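Local atomic coordinates of phosphoglycerol transferase GacH (Streptococcus pyogenes MGAS5005, PDB entry 6DGM), a protein that probably transfers glycerol phosphate onto a streptococcal rhamnose polysaccharide through its manganese-binding, sulfatase-like catalytic domain, the part described here. Residues I136-A141 / D168-I173; T184-I189 / R250-K255; L190-P195 / Q199-I204. One frame throughout, in Å; residues are numbered along the deposited sequence.

Overall arrangement
All three contacts lie within the sulfatase-like domain, on the same side of its centre, around helix 182-192. Contacts 2 and 3 both use this helix, with centres about 10 Å apart. Contact 1 joins strand 135-139, the neighbour of strand 200-204 in the central sheet, to a loop lying over the same helix. The touching residues of contacts 1 and 2 are all buried, whereas contact 3 is only partly buried. Their chemistry differs accordingly: contact 2 is aromatic stacking between helices, contact 3 joins the end of the helix and the loop after it to the beginning of strand 200-204, by two hydrogen bonds of one glutamine amide and packing on Phe201, and contact 1 is apolar packing behind a ligand-binding histidine.

Contact 1. Residues I136-A141 / D168-I173; sequences IAMHPA and DKFKNI. With 1GP (sn-glycerol-1-phosphate), chain D.
Phe170 packs its ring against Met138 and Pro140 by apolar contact, with no hydrogen bond between the segments. The methyl CE of Met138 lies 3.6 Å from CE2 of Phe170, approaching the ring obliquely; a bend at the last torsion of the methionine (chi3 52°) accompanies this approach. Pro140 packs obliquely beside it, at the CZ and CE1 positions, its CD 3.9 Å from CZ of Phe170.

One backbone oxygen also borders the ring. The carbonyl O of His139 lies in the plane of the Phe170 ring, at its edge, 3.7 Å from CE1. The same oxygen accepts a 2.8 Å hydrogen bond from Ala141 N, closing an inverse gamma turn centred on Pro140.

Of these residues His139, whose CB points away from Phe170, hydrogen-bonds the ligand: NE2 is 2.7 Å from O2 of sn-glycerol-1-phosphate (angle 154°), which Asn145, Arg148 and His209 also bind. The other ring nitrogen, ND1, is bonded to Ile204 O, and the two bonds together would hold the imidazole in its orientation.

Strand 135-139 runs between strands 159-162 and 200-204, while helix 182-192 sets Asn188 and Ile189 beside Met138, Val185 beside Pro140 and Asn188 beside Phe170.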
# COMPACT_ATOMS: atom_id res chain seq x y z
N ILE A 136 14.43 -5.09 -0.20
CA ILE A 136 14.56 -4.92 -1.64
C ILE A 136 13.44 -4.03 -2.15
O ILE A 136 12.27 -4.31 -1.89
CB ILE A 136 14.52 -6.28 -2.37
CG1 ILE A 136 15.66 -7.18 -1.89
CG2 ILE A 136 14.52 -6.06 -3.90
CD1 ILE A 136 15.58 -8.63 -2.39
N ALA A 137 13.79 -2.96 -2.88
CA ALA A 137 12.83 -2.12 -3.58
C ALA A 137 12.94 -2.33 -5.08
O ALA A 137 14.01 -2.66 -5.59
CB ALA A 137 13.06 -0.63 -3.25
N MET A 138 11.83 -2.14 -5.79
CA MET A 138 11.78 -2.35 -7.23
C MET A 138 10.80 -1.39 -7.87
O MET A 138 9.65 -1.31 -7.44
CB MET A 138 11.30 -3.78 -7.53
CG MET A 138 12.15 -4.83 -6.89
SD MET A 138 11.51 -6.52 -7.13
CE MET A 138 11.30 -6.56 -8.83
N HIS A 139 11.24 -0.70 -8.93
CA HIS A 139 10.36 0.20 -9.68
C HIS A 139 10.91 0.44 -11.08
O HIS A 139 12.04 0.94 -11.22
CB HIS A 139 10.25 1.54 -8.97
CG HIS A 139 9.43 2.56 -9.71
ND1 HIS A 139 8.13 2.32 -10.09
CD2 HIS A 139 9.71 3.82 -10.11
CE1 HIS A 139 7.64 3.40 -10.69
NE2 HIS A 139 8.59 4.31 -10.73
N PRO A 140 10.17 0.09 -12.16
CA PRO A 140 10.75 0.24 -13.51
C PRO A 140 10.64 1.66 -14.07
O PRO A 140 9.99 1.92 -15.08
CB PRO A 140 9.99 -0.82 -14.32
CG PRO A 140 8.80 -1.18 -13.56
CD PRO A 140 8.96 -0.75 -12.15
N ALA A 141 11.32 2.58 -13.41
CA ALA A 141 11.56 3.92 -13.93
C ALA A 141 12.84 4.41 -13.26
O ALA A 141 13.66 3.60 -12.82
CB ALA A 141 10.34 4.83 -13.70
N ASP A 168 21.21 -1.56 -9.41
CA ASP A 168 20.41 -2.77 -9.53
C ASP A 168 19.45 -2.66 -10.71
O ASP A 168 18.71 -1.69 -10.83
CB ASP A 168 19.62 -2.97 -8.23
CG ASP A 168 20.52 -2.94 -7.00
OD1 ASP A 168 21.45 -3.77 -6.94
OD2 ASP A 168 20.30 -2.08 -6.11
N LYS A 169 19.46 -3.69 -11.57
CA LYS A 169 18.71 -3.68 -12.81
C LYS A 169 17.70 -4.82 -12.88
O LYS A 169 17.92 -5.89 -12.33
CB LYS A 169 19.66 -3.83 -14.02
CG LYS A 169 20.84 -2.88 -14.03
CD LYS A 169 20.41 -1.42 -14.09
CE LYS A 169 21.64 -0.51 -14.12
NZ LYS A 169 21.29 0.94 -14.05
N PHE A 170 16.60 -4.56 -13.58
CA PHE A 170 15.68 -5.62 -13.95
C PHE A 170 16.29 -6.46 -15.06
O PHE A 170 16.99 -5.95 -15.95
CB PHE A 170 14.38 -5.05 -14.48
CG PHE A 170 13.51 -4.42 -13.44
CD1 PHE A 170 13.64 -3.08 -13.13
CD2 PHE A 170 12.54 -5.16 -12.80
CE1 PHE A 170 12.83 -2.49 -12.19
CE2 PHE A 170 11.72 -4.58 -11.85
CZ PHE A 170 11.87 -3.23 -11.54
N LYS A 171 16.02 -7.76 -15.02
CA LYS A 171 16.44 -8.68 -16.06
C LYS A 171 15.27 -9.03 -16.97
O LYS A 171 14.10 -9.02 -16.55
CB LYS A 171 17.00 -9.96 -15.42
CG LYS A 171 18.28 -9.73 -14.64
CD LYS A 171 18.79 -11.03 -14.01
CE LYS A 171 20.10 -10.80 -13.26
NZ LYS A 171 20.62 -12.07 -12.67
N ASN A 172 15.59 -9.31 -18.23
CA ASN A 172 14.61 -9.78 -19.20
C ASN A 172 13.42 -8.83 -19.28
O ASN A 172 12.27 -9.20 -19.01
CB ASN A 172 14.13 -11.19 -18.86
CG ASN A 172 15.28 -12.16 -18.64
OD1 ASN A 172 15.33 -12.87 -17.63
ND2 ASN A 172 16.22 -12.17 -19.56
N ILE A 173 13.72 -7.58 -19.61
CA ILE A 173 12.71 -6.53 -19.62
C ILE A 173 11.88 -6.63 -20.88
O ILE A 173 12.42 -6.71 -21.99
CB ILE A 173 13.39 -5.15 -19.53
CG1 ILE A 173 14.13 -4.99 -18.21
CG2 ILE A 173 12.37 -4.03 -19.68
CD1 ILE A 173 15.02 -3.77 -18.18
C3 1GP D . 6.75 6.98 -11.58
O3 1GP D . 5.68 6.11 -9.57
C2 1GP D . 5.77 7.24 -10.45
O2 1GP D . 8.10 6.92 -11.13
C1 1GP D . 4.39 7.58 -11.01
O1P 1GP D . 3.56 8.12 -9.98
O2P 1GP D . 1.04 7.74 -10.72
O3P 1GP D . 1.86 9.74 -9.21
O4P 1GP D . 2.45 9.64 -11.68
P 1GP D . 2.15 8.80 -10.40

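Contact 2. Residues T184-I189 / R250-K255; sequences TVYNNI and RAFLEK
Tyr186 and Phe252 lay their rings against each other in an offset stack, with centroids 4.6 Å apart and planes only 9° from parallel. CD1 of Tyr186 sits over the face of Phe252, toward its rim. CB of Phe252 lies over the tyrosine face, 4.1 Å from the ring centroid and 23° off the normal, a CH-pi contact. Ile189 completes the first shell, its CD1 reaching CZ of Phe252 at 3.9 Å.

With CG anti to the backbone N (chi1 175°), Phe252 lies across the gap, its ring against CB and CG of Tyr186. CB of Tyr186 comes within 3.7 Å of CD1 of Phe252, where the backbones approach most closely.

Farther out, the tyrosine OH is hydrogen-bonded to Thr249 OG1, one residue before segment 250-255, so helix 229-257 holds both the face and the polar end of this ring. Leu44 of strand 40-46 touches Tyr186, and Phe201 and Val203 of strand 200-204 touch Ile189.

No hydrogen bond links the two segments: helices 182-192 and 229-257 meet through dispersion and ring stacking. The bond to Thr249 holds the far end of the tyrosine in place, while the stacked face would resist rotation of the ring.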
# COMPACT_ATOMS: atom_id res chain seq x y z
N THR A 184 7.32 -8.69 -16.23
CA THR A 184 8.72 -8.44 -15.94
C THR A 184 8.93 -8.21 -14.45
O THR A 184 9.84 -8.79 -13.84
CB THR A 184 9.22 -7.22 -16.72
OG1 THR A 184 9.21 -7.51 -18.12
CG2 THR A 184 10.64 -6.87 -16.32
N VAL A 185 8.09 -7.35 -13.86
CA VAL A 185 8.24 -7.07 -12.43
C VAL A 185 8.08 -8.34 -11.61
O VAL A 185 8.91 -8.67 -10.74
CB VAL A 185 7.24 -5.97 -12.00
CG1 VAL A 185 7.27 -5.79 -10.50
CG2 VAL A 185 7.57 -4.66 -12.72
N TYR A 186 7.00 -9.09 -11.86
CA TYR A 186 6.73 -10.29 -11.08
C TYR A 186 7.86 -11.30 -11.21
O TYR A 186 8.27 -11.91 -10.21
CB TYR A 186 5.41 -10.91 -11.54
CG TYR A 186 4.15 -10.12 -11.22
CD1 TYR A 186 4.07 -9.32 -10.10
CD2 TYR A 186 3.05 -10.18 -12.05
CE1 TYR A 186 2.92 -8.61 -9.81
CE2 TYR A 186 1.90 -9.49 -11.77
CZ TYR A 186 1.85 -8.71 -10.64
OH TYR A 186 0.69 -8.02 -10.36
N ASN A 187 8.38 -11.49 -12.42
CA ASN A 187 9.42 -12.49 -12.61
C ASN A 187 10.73 -12.05 -11.98
O ASN A 187 11.51 -12.89 -11.51
CB ASN A 187 9.55 -12.84 -14.08
CG ASN A 187 8.48 -13.81 -14.52
OD1 ASN A 187 7.91 -14.53 -13.69
ND2 ASN A 187 8.22 -13.87 -15.81
N ASN A 188 10.97 -10.74 -11.91
CA ASN A 188 12.14 -10.25 -11.19
C ASN A 188 11.98 -10.41 -9.68
O ASN A 188 12.96 -10.70 -8.99
CB ASN A 188 12.45 -8.82 -11.60
CG ASN A 188 13.30 -8.75 -12.84
OD1 ASN A 188 14.53 -8.69 -12.75
ND2 ASN A 188 12.66 -8.82 -14.01
N ILE A 189 10.77 -10.25 -9.13
CA ILE A 189 10.56 -10.60 -7.72
C ILE A 189 10.90 -12.07 -7.50
O ILE A 189 11.68 -12.42 -6.61
CB ILE A 189 9.12 -10.32 -7.29
CG1 ILE A 189 8.79 -8.82 -7.39
CG2 ILE A 189 8.90 -10.81 -5.83
CD1 ILE A 189 7.33 -8.57 -7.23
N ARG A 250 -2.29 -13.73 -11.19
CA ARG A 250 -2.60 -15.12 -10.85
C ARG A 250 -1.37 -16.01 -11.01
O ARG A 250 -1.07 -16.83 -10.14
CB ARG A 250 -3.74 -15.64 -11.72
CG ARG A 250 -3.99 -17.15 -11.60
CD ARG A 250 -5.07 -17.59 -12.56
NE ARG A 250 -5.21 -19.05 -12.60
CZ ARG A 250 -6.11 -19.69 -13.33
NH1 ARG A 250 -6.96 -19.01 -14.08
NH2 ARG A 250 -6.17 -21.02 -13.30
N ALA A 251 -0.66 -15.89 -12.14
CA ALA A 251 0.51 -16.72 -12.38
C ALA A 251 1.59 -16.48 -11.34
O ALA A 251 2.27 -17.42 -10.90
CB ALA A 251 1.06 -16.48 -13.79
N PHE A 252 1.77 -15.22 -10.95
CA PHE A 252 2.72 -14.88 -9.89
C PHE A 252 2.37 -15.57 -8.58
O PHE A 252 3.23 -16.19 -7.95
CB PHE A 252 2.71 -13.36 -9.74
CG PHE A 252 3.55 -12.81 -8.62
CD1 PHE A 252 4.90 -13.08 -8.55
CD2 PHE A 252 2.97 -11.99 -7.66
CE1 PHE A 252 5.68 -12.54 -7.52
CE2 PHE A 252 3.74 -11.45 -6.63
CZ PHE A 252 5.09 -11.71 -6.57
N LEU A 253 1.12 -15.45 -8.14
CA LEU A 253 0.75 -16.07 -6.88
C LEU A 253 0.91 -17.58 -6.95
O LEU A 253 1.36 -18.21 -5.98
CB LEU A 253 -0.68 -15.68 -6.48
CG LEU A 253 -0.97 -14.19 -6.25
CD1 LEU A 253 -2.35 -14.06 -5.61
CD2 LEU A 253 0.08 -13.48 -5.43
N GLU A 254 0.51 -18.20 -8.08
CA GLU A 254 0.69 -19.64 -8.24
C GLU A 254 2.15 -20.03 -8.03
O GLU A 254 2.44 -21.02 -7.36
CB GLU A 254 0.18 -20.07 -9.62
CG GLU A 254 -1.33 -20.05 -9.76
CD GLU A 254 -1.81 -20.27 -11.19
OE1 GLU A 254 -0.97 -20.27 -12.12
OE2 GLU A 254 -3.04 -20.44 -11.38
N LYS A 255 3.09 -19.24 -8.55
CA LYS A 255 4.50 -19.53 -8.32
C LYS A 255 4.87 -19.37 -6.85
O LYS A 255 5.67 -20.15 -6.32
CB LYS A 255 5.37 -18.62 -9.19
CG LYS A 255 5.31 -18.95 -10.68
CD LYS A 255 6.03 -20.24 -10.98
CE LYS A 255 6.04 -20.52 -12.47
NZ LYS A 255 6.57 -19.36 -13.24

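Contact 3. Residues L190-P195 / Q199-I204; sequences LSLINP and QFFSVI
The side-chain amide of Gln199 reaches the backbone where helix 182-192 runs out and bonds to it through both its polar atoms. NE2 donates to Leu192 O at 3.0 Å, almost straight, with an N-H...O angle of 173°; the acceptor lies close to the amide plane. OE1 in turn accepts from Asn194 N at 2.9 Å, a donor standing above the plane of the glutamine carbonyl.

In Gln199, CG is anti to the carbonyl carbon (chi1 -62°), and the chain is extended beyond CG, carrying the amide from the residue just before strand 200-204 back to the end of helix 182-192. The last torsion (chi3 -64°) turns the amide so that NE2 faces Leu192 O and OE1 faces Asn194 N. OE1 also lies 3.4 Å from CA of Ile193, the residue between its two bonding partners.

Two residues on, within the strand, Phe201 also directs its CB toward segment 190-195, which brings the far end of its ring to Leu192 and Ile193. CB of Leu192 meets the ring edge, 4.0 Å from CE2, while CG1 of Ile193 approaches CZ obliquely at 4.0 Å. The CG2 branch of Ile193 lies nearer Gln199 OE1.

Asn194 packs CB near the Gln199 amide; its OD1 is bonded to Ser196 N. Helix 182-192 leads into strand 200-204, parallel to its neighbours 135-139 and 40-46, so the contact marks the helix-to-strand turn of this alpha/beta fold.

The paired amide bonds satisfy a carbonyl and an N-H of that connection, while the apolar contacts beside them seat it against the sheet.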
# COMPACT_ATOMS: atom_id res chain seq x y z
N LEU A 190 10.32 -12.95 -8.32
CA LEU A 190 10.51 -14.39 -8.13
C LEU A 190 11.99 -14.77 -8.17
O LEU A 190 12.42 -15.64 -7.40
CB LEU A 190 9.73 -15.16 -9.19
CG LEU A 190 8.21 -15.09 -9.07
CD1 LEU A 190 7.53 -15.72 -10.29
CD2 LEU A 190 7.70 -15.74 -7.79
N SER A 191 12.77 -14.15 -9.06
CA SER A 191 14.18 -14.49 -9.16
C SER A 191 15.00 -14.03 -7.95
O SER A 191 16.12 -14.51 -7.76
CB SER A 191 14.77 -13.87 -10.43
OG SER A 191 14.88 -12.47 -10.30
N LEU A 192 14.47 -13.11 -7.15
CA LEU A 192 15.19 -12.63 -5.98
C LEU A 192 14.72 -13.27 -4.69
O LEU A 192 15.41 -13.12 -3.66
CB LEU A 192 15.04 -11.11 -5.87
CG LEU A 192 15.69 -10.29 -6.98
CD1 LEU A 192 15.30 -8.81 -6.85
CD2 LEU A 192 17.18 -10.44 -6.93
N ILE A 193 13.60 -13.98 -4.70
CA ILE A 193 13.12 -14.64 -3.48
C ILE A 193 14.10 -15.73 -3.09
O ILE A 193 14.47 -16.60 -3.90
CB ILE A 193 11.70 -15.18 -3.65
CG1 ILE A 193 10.72 -14.01 -3.74
CG2 ILE A 193 11.33 -16.09 -2.46
CD1 ILE A 193 9.30 -14.40 -4.11
N ASN A 194 14.52 -15.70 -1.83
CA ASN A 194 15.51 -16.61 -1.27
C ASN A 194 14.83 -17.28 -0.09
O ASN A 194 14.67 -16.64 0.97
CB ASN A 194 16.75 -15.85 -0.82
CG ASN A 194 17.81 -16.77 -0.22
OD1 ASN A 194 17.56 -17.95 0.05
ND2 ASN A 194 19.00 -16.23 0.00
N PRO A 195 14.39 -18.53 -0.24
CA PRO A 195 13.67 -19.20 0.86
C PRO A 195 14.46 -19.36 2.14
O PRO A 195 13.86 -19.68 3.18
CB PRO A 195 13.31 -20.58 0.27
CG PRO A 195 13.54 -20.48 -1.20
CD PRO A 195 14.53 -19.38 -1.44
N GLN A 199 12.51 -11.86 3.77
CA GLN A 199 12.75 -10.69 2.95
C GLN A 199 11.54 -9.76 2.96
O GLN A 199 10.39 -10.19 3.11
CB GLN A 199 13.05 -11.10 1.50
CG GLN A 199 14.29 -11.95 1.36
CD GLN A 199 14.36 -12.59 -0.02
OE1 GLN A 199 13.50 -13.39 -0.38
NE2 GLN A 199 15.35 -12.20 -0.80
N PHE A 200 11.82 -8.47 2.79
CA PHE A 200 10.78 -7.47 2.59
C PHE A 200 10.99 -6.81 1.24
O PHE A 200 12.06 -6.25 0.97
CB PHE A 200 10.76 -6.40 3.68
CG PHE A 200 9.74 -5.34 3.42
CD1 PHE A 200 8.40 -5.60 3.69
CD2 PHE A 200 10.09 -4.14 2.84
CE1 PHE A 200 7.45 -4.66 3.41
CE2 PHE A 200 9.12 -3.20 2.55
CZ PHE A 200 7.80 -3.47 2.84
N PHE A 201 9.97 -6.87 0.39
CA PHE A 201 9.99 -6.25 -0.92
C PHE A 201 9.01 -5.09 -0.94
O PHE A 201 7.86 -5.25 -0.53
CB PHE A 201 9.52 -7.24 -1.99
CG PHE A 201 10.50 -8.35 -2.30
CD1 PHE A 201 10.58 -9.47 -1.50
CD2 PHE A 201 11.28 -8.28 -3.43
CE1 PHE A 201 11.46 -10.50 -1.81
CE2 PHE A 201 12.14 -9.30 -3.76
CZ PHE A 201 12.24 -10.42 -2.94
N SER A 202 9.46 -3.94 -1.45
CA SER A 202 8.58 -2.82 -1.75
C SER A 202 8.61 -2.62 -3.25
O SER A 202 9.63 -2.20 -3.80
CB SER A 202 9.02 -1.54 -1.04
OG SER A 202 8.10 -0.49 -1.35
N VAL A 203 7.49 -2.89 -3.91
CA VAL A 203 7.42 -2.93 -5.36
C VAL A 203 6.42 -1.89 -5.84
O VAL A 203 5.32 -1.77 -5.28
CB VAL A 203 7.01 -4.33 -5.83
CG1 VAL A 203 6.96 -4.40 -7.34
CG2 VAL A 203 7.97 -5.40 -5.29
N ILE A 204 6.80 -1.16 -6.88
CA ILE A 204 5.94 -0.15 -7.50
C ILE A 204 5.94 -0.41 -9.00
O ILE A 204 6.95 -0.20 -9.68
CB ILE A 204 6.44 1.27 -7.21
CG1 ILE A 204 6.59 1.54 -5.70
CG2 ILE A 204 5.49 2.31 -7.81
CD1 ILE A 204 8.01 1.28 -5.17